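Local structure of beta-1,4-mannanase (Aplysia kurodai, 3VUP) at residues A[131-134]-A[135-139]; A[283-286]-A[287-291]. The protein probably hydrolyses the beta-1,4-mannosidic links of mannan as a digestive enzyme of the sea hare, using a TIM-barrel catalytic domain. All coordinates share one frame; numbering follows the deposited sequence.

Interaction 1: residues A[131-134]-A[135-139]. With SO4 (sulfate ion), chain J; SO4 (sulfate ion), chain H.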
loop_
_atom_site.group_PDB
_atom_site.type_symbol
_atom_site.label_atom_id
_atom_site.label_comp_id
_atom_site.label_asym_id
_atom_site.label_seq_id
_atom_site.Cartn_x
_atom_site.Cartn_y
_atom_site.Cartn_z
ATOM N N HIS A 131 -9.948 16.396 -14.349
ATOM C CA HIS A 131 -9.069 17.556 -14.393
ATOM C C HIS A 131 -8.353 17.774 -13.072
ATOM O O HIS A 131 -7.171 18.130 -13.047
ATOM C CB HIS A 131 -9.844 18.801 -14.817
ATOM C CG HIS A 131 -10.494 18.662 -16.158
ATOM N ND1 HIS A 131 -9.772 18.568 -17.328
ATOM C CD2 HIS A 131 -11.798 18.577 -16.513
ATOM C CE1 HIS A 131 -10.603 18.446 -18.347
ATOM N NE2 HIS A 131 -11.838 18.443 -17.879
ATOM N N LYS A 132 -9.064 17.555 -11.973
ATOM C CA LYS A 132 -8.435 17.645 -10.664
ATOM C C LYS A 132 -7.365 16.562 -10.496
ATOM O O LYS A 132 -6.255 16.841 -10.039
ATOM C CB LYS A 132 -9.482 17.619 -9.550
ATOM C CG LYS A 132 -10.393 18.842 -9.584
ATOM C CD LYS A 132 -11.425 18.834 -8.474
ATOM C CE LYS A 132 -12.308 20.072 -8.549
ATOM N NZ LYS A 132 -13.292 20.118 -7.434
ATOM N N LEU A 133 -7.689 15.334 -10.883
ATOM C CA LEU A 133 -6.711 14.261 -10.835
ATOM C C LEU A 133 -5.465 14.594 -11.660
ATOM O O LEU A 133 -4.336 14.377 -11.204
ATOM C CB LEU A 133 -7.332 12.956 -11.318
ATOM C CG LEU A 133 -6.394 11.750 -11.330
ATOM C CD1 LEU A 133 -5.765 11.524 -9.953
ATOM C CD2 LEU A 133 -7.159 10.523 -11.780
ATOM N N GLN A 134 -5.651 15.121 -12.867
ATOM C CA GLN A 134 -4.492 15.471 -13.682
ATOM C C GLN A 134 -3.612 16.524 -13.002
ATOM O O GLN A 134 -2.385 16.474 -13.121
ATOM C CB GLN A 134 -4.894 15.918 -15.089
ATOM C CG GLN A 134 -3.725 15.920 -16.079
ATOM C CD GLN A 134 -3.080 14.546 -16.265
ATOM O OE1 GLN A 134 -3.766 13.524 -16.359
ATOM N NE2 GLN A 134 -1.752 14.522 -16.322
ATOM N N SER A 135 -4.225 17.465 -12.284
ATOM C CA SER A 135 -3.439 18.451 -11.538
ATOM C C SER A 135 -2.617 17.806 -10.422
ATOM O O SER A 135 -1.475 18.196 -10.196
ATOM C CB SER A 135 -4.297 19.620 -11.017
ATOM O OG SER A 135 -5.103 19.272 -9.905
ATOM N N TYR A 136 -3.178 16.813 -9.734
ATOM C CA TYR A 136 -2.391 16.078 -8.748
ATOM C C TYR A 136 -1.186 15.418 -9.413
ATOM O O TYR A 136 -0.048 15.503 -8.927
ATOM C CB TYR A 136 -3.225 15.011 -8.006
ATOM C CG TYR A 136 -2.334 14.135 -7.158
ATOM C CD1 TYR A 136 -1.603 14.686 -6.111
ATOM C CD2 TYR A 136 -2.168 12.777 -7.432
ATOM C CE1 TYR A 136 -0.746 13.917 -5.348
ATOM C CE2 TYR A 136 -1.315 11.996 -6.665
ATOM C CZ TYR A 136 -0.607 12.573 -5.628
ATOM O OH TYR A 136 0.254 11.788 -4.892
ATOM N N ILE A 137 -1.445 14.750 -10.528
ATOM C CA ILE A 137 -0.402 14.029 -11.230
ATOM C C ILE A 137 0.708 14.963 -11.705
ATOM O O ILE A 137 1.893 14.698 -11.484
ATOM C CB ILE A 137 -1.016 13.230 -12.372
ATOM C CG1 ILE A 137 -1.809 12.055 -11.782
ATOM C CG2 ILE A 137 0.063 12.753 -13.341
ATOM C CD1 ILE A 137 -2.633 11.303 -12.780
ATOM N N ASP A 138 0.326 16.076 -12.321
ATOM C CA ASP A 138 1.309 16.973 -12.912
ATOM C C ASP A 138 2.022 17.856 -11.890
ATOM O O ASP A 138 3.221 18.098 -12.002
ATOM C CB ASP A 138 0.665 17.824 -14.006
ATOM C CG ASP A 138 0.294 17.012 -15.228
ATOM O OD1 ASP A 138 0.829 15.896 -15.385
ATOM O OD2 ASP A 138 -0.522 17.494 -16.041
ATOM N N LYS A 139 1.290 18.328 -10.888
ATOM C CA LYS A 139 1.845 19.295 -9.944
ATOM C C LYS A 139 2.464 18.681 -8.687
ATOM O O LYS A 139 3.254 19.341 -8.006
ATOM C CB LYS A 139 0.789 20.329 -9.544
ATOM C CG LYS A 139 0.349 21.239 -10.673
ATOM C CD LYS A 139 1.419 22.279 -10.976
ATOM C CE LYS A 139 0.896 23.396 -11.865
ATOM N NZ LYS A 139 1.770 24.604 -11.791
HETATM S S SO4 J . -15.240 17.679 -18.458
HETATM O O1 SO4 J . -14.164 17.916 -19.419
HETATM O O2 SO4 J . -14.703 16.979 -17.293
HETATM O O3 SO4 J . -15.810 18.958 -18.040
HETATM O O4 SO4 J . -16.274 16.856 -19.079
HETATM S S SO4 H . 0.038 12.071 -18.949
HETATM O O1 SO4 H . -0.747 12.782 -17.943
HETATM O O2 SO4 H . -0.695 10.897 -19.441
HETATM O O3 SO4 H . 0.322 12.956 -20.075
HETATM O O4 SO4 H . 1.304 11.646 -18.350
#
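From His131 to Asp138 the backbone runs as one alpha helix, the N-H groups of Ser135, Tyr136, Ile137 and Asp138 each bonding to the carbonyl four residues earlier, as in Ile137 N to Leu133 O at 3.0 Å. One carbonyl does double duty: besides Tyr136 N, Lys132 O accepts the hydroxyl of Ser135, with Ser135 OG 2.7 Å from it. A chi1 of 75° sets OG between the backbone N and carbonyl carbon and turns it back onto that oxygen. OG also bonds to Val79 N, so serine, small enough to fold against its own helix, ties the helix to the start of strand 79-81. On the inner side Leu133 CG lies 4.1 Å from Ile137 CD1, two branched chains one turn apart that both lean on Trp206 of helix 197-214. Tyr136, likewise buried, sends its hydroxyl to His64 and packs edge-to-face with Trp111.

The outer side is polar. Gln134 is bent at chi2 (60°), which carries its amide along the helix to Asp138. Both bonds there are weak: Gln134 NE2 lies 3.1 Å from Asp138 OD1 and 3.2 Å from Asp138 OD2, amide and carboxylate planes 58° apart. Gln134 NE2 also reaches O1 of one sulfate, probably from the crystallisation liquor, at 2.6 Å, while His131 NE2 gives O1 of another a nearly straight bond of 2.8 Å at the ring edge. An alanine in place of Gln134 would probably leave the Asp138 carboxylate without its mate one turn back and the sulfate at Gln134 short of a donor. An amide suits a position between two anions because its NH2 has two hydrogens to share between them; Lys142 and Lys251 also bond to sulfate in this region and may help to offset the negative charge.

Interaction 2: residues A[283-286]-A[287-291]. With SO4 (sulfate ion), chain D.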
loop_
_atom_site.group_PDB
_atom_site.type_symbol
_atom_site.label_atom_id
_atom_site.label_comp_id
_atom_site.label_asym_id
_atom_site.label_seq_id
_atom_site.Cartn_x
_atom_site.Cartn_y
_atom_site.Cartn_z
ATOM N N TYR A 283 -5.596 -17.930 -4.824
ATOM C CA TYR A 283 -6.226 -16.711 -5.324
ATOM C C TYR A 283 -6.223 -16.591 -6.842
ATOM O O TYR A 283 -6.880 -15.711 -7.386
ATOM C CB TYR A 283 -5.619 -15.476 -4.632
ATOM C CG TYR A 283 -5.903 -15.540 -3.149
ATOM C CD1 TYR A 283 -7.123 -15.102 -2.646
ATOM C CD2 TYR A 283 -5.004 -16.127 -2.268
ATOM C CE1 TYR A 283 -7.424 -15.210 -1.302
ATOM C CE2 TYR A 283 -5.294 -16.238 -0.927
ATOM C CZ TYR A 283 -6.504 -15.786 -0.447
ATOM O OH TYR A 283 -6.772 -15.914 0.897
ATOM N N GLY A 284 -5.482 -17.464 -7.518
ATOM C CA GLY A 284 -5.492 -17.500 -8.971
ATOM C C GLY A 284 -4.873 -16.281 -9.631
ATOM O O GLY A 284 -5.243 -15.909 -10.743
ATOM N N LEU A 285 -3.921 -15.664 -8.940
ATOM C CA LEU A 285 -3.262 -14.460 -9.424
ATOM C C LEU A 285 -1.890 -14.781 -10.001
ATOM O O LEU A 285 -1.390 -15.903 -9.873
ATOM C CB LEU A 285 -3.182 -13.416 -8.305
ATOM C CG LEU A 285 -4.556 -13.021 -7.746
ATOM C CD1 LEU A 285 -4.408 -12.165 -6.503
ATOM C CD2 LEU A 285 -5.415 -12.310 -8.782
ATOM N N HIS A 286 -1.297 -13.791 -10.658
ATOM C CA HIS A 286 -0.037 -13.968 -11.377
ATOM C C HIS A 286 0.943 -12.841 -11.087
ATOM O O HIS A 286 1.758 -12.474 -11.931
ATOM C CB HIS A 286 -0.303 -14.057 -12.872
ATOM C CG HIS A 286 -1.230 -15.170 -13.238
ATOM N ND1 HIS A 286 -2.602 -15.047 -13.187
ATOM C CD2 HIS A 286 -0.980 -16.446 -13.614
ATOM C CE1 HIS A 286 -3.158 -16.192 -13.540
ATOM N NE2 HIS A 286 -2.195 -17.058 -13.803
ATOM N N LYS A 287 0.835 -12.289 -9.885
ATOM C CA LYS A 287 1.803 -11.341 -9.349
ATOM C C LYS A 287 2.129 -11.785 -7.929
ATOM O O LYS A 287 1.337 -12.492 -7.314
ATOM C CB LYS A 287 1.227 -9.915 -9.286
ATOM C CG LYS A 287 0.549 -9.406 -10.545
ATOM C CD LYS A 287 0.034 -7.976 -10.345
ATOM C CE LYS A 287 -0.866 -7.511 -11.480
ATOM N NZ LYS A 287 -0.096 -7.348 -12.743
ATOM N N PRO A 288 3.272 -11.340 -7.387
ATOM C CA PRO A 288 3.518 -11.561 -5.960
ATOM C C PRO A 288 2.382 -10.979 -5.123
ATOM O O PRO A 288 1.814 -9.941 -5.485
ATOM C CB PRO A 288 4.822 -10.798 -5.710
ATOM C CG PRO A 288 5.494 -10.731 -7.052
ATOM C CD PRO A 288 4.368 -10.602 -8.034
ATOM N N ILE A 289 2.065 -11.653 -4.020
ATOM C CA ILE A 289 1.027 -11.202 -3.102
ATOM C C ILE A 289 1.654 -10.960 -1.732
ATOM O O ILE A 289 2.110 -11.900 -1.068
ATOM C CB ILE A 289 -0.091 -12.249 -2.947
ATOM C CG1 ILE A 289 -0.750 -12.567 -4.295
ATOM C CG2 ILE A 289 -1.114 -11.785 -1.916
ATOM C CD1 ILE A 289 -1.630 -13.809 -4.249
ATOM N N VAL A 290 1.672 -9.700 -1.313
ATOM C CA VAL A 290 2.128 -9.338 0.023
ATOM C C VAL A 290 0.930 -9.323 0.967
ATOM O O VAL A 290 -0.113 -8.780 0.617
ATOM C CB VAL A 290 2.801 -7.951 0.000
ATOM C CG1 VAL A 290 3.100 -7.439 1.414
ATOM C CG2 VAL A 290 4.071 -8.012 -0.828
ATOM N N VAL A 291 1.056 -9.940 2.142
ATOM C CA VAL A 291 0.056 -9.769 3.184
ATOM C C VAL A 291 0.497 -8.536 3.976
ATOM O O VAL A 291 1.384 -8.604 4.837
ATOM C CB VAL A 291 -0.099 -11.024 4.061
ATOM C CG1 VAL A 291 -1.174 -10.793 5.107
ATOM C CG2 VAL A 291 -0.448 -12.227 3.197
HETATM S S SO4 D . -3.276 -11.500 -12.545
HETATM O O1 SO4 D . -2.705 -11.507 -13.883
HETATM O O2 SO4 D . -2.205 -11.357 -11.571
HETATM O O3 SO4 D . -4.192 -10.384 -12.400
HETATM O O4 SO4 D . -3.952 -12.775 -12.315
#
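Leu285 meets Ile289 through methyl groups, Leu285 CD1 3.9 Å from Ile289 CD1, and the two side chains cross at about a right angle. Followed outward, Leu285 begins beside an anion: its CB is 4.0 Å from O2 of a bound sulfate, probably a crystallisation ion. With CG anti to the carbonyl carbon (chi1 -59°), the branch then divides its work. Leu285 CD2 stays near the sulfate, 3.9 Å from its O4, whereas CD1 carries on to Ile289, and the side chain also rests on Tyr259 and Phe261. A leucine fits because its forked end gives one methyl to the apolar contact with Ile289 while the other lies beside the ion. Tyr283 adds its CB at 4.3 Å from Ile289 CD1, and its ring meets Phe261 edge-to-face while its hydroxyl bonds to Val273 O.

These residues lead into the seventh strand of the TIM barrel, 289-293, which is hydrogen-bonded to strands 259-262 and 318-322 on its two sides; the apolar cluster therefore sits at the strand's N-terminal end, away from the C-terminal rim where the active sites of such barrels lie. Between Tyr283 and Leu285 the chain turns at Gly284, whose phi of 68° is easy for a residue without a side chain.

His286 grips the sulfate twice. His286 N is 2.8 Å from sulfate O2, and His286 ND1 is 2.8 Å from sulfate O4 in an almost straight bond (175°) made at the ring edge, in plane with the sulfur. Tyr259 OH is also hydrogen-bonded to this ion. Lys287 lays its CG 3.5 Å from sulfate O2, but its ammonium group goes elsewhere, to a salt bridge with Asp242 and a hydrogen bond to Phe256 O.

Both contacts are local, between residues a few positions apart, and neither closes a long loop. Going from the N terminus, the chain lays down barrel strands 18-22, 58-65 and 105-112 before interaction 1 forms within helix 130-147, which packs outside the barrel against helix 197-214 and precedes strand 157-161. Strands 220-224 and 259-262 follow, then the loop whose last residues, 283-288, run into strand 289-293, where interaction 2 forms. The two are in series and neither nest nor cross. The centres of interactions 1 and 2 lie about 30 Å apart, and they do not touch; one lies along an outer helix, the other joins the end of a loop to the first residue of a barrel strand.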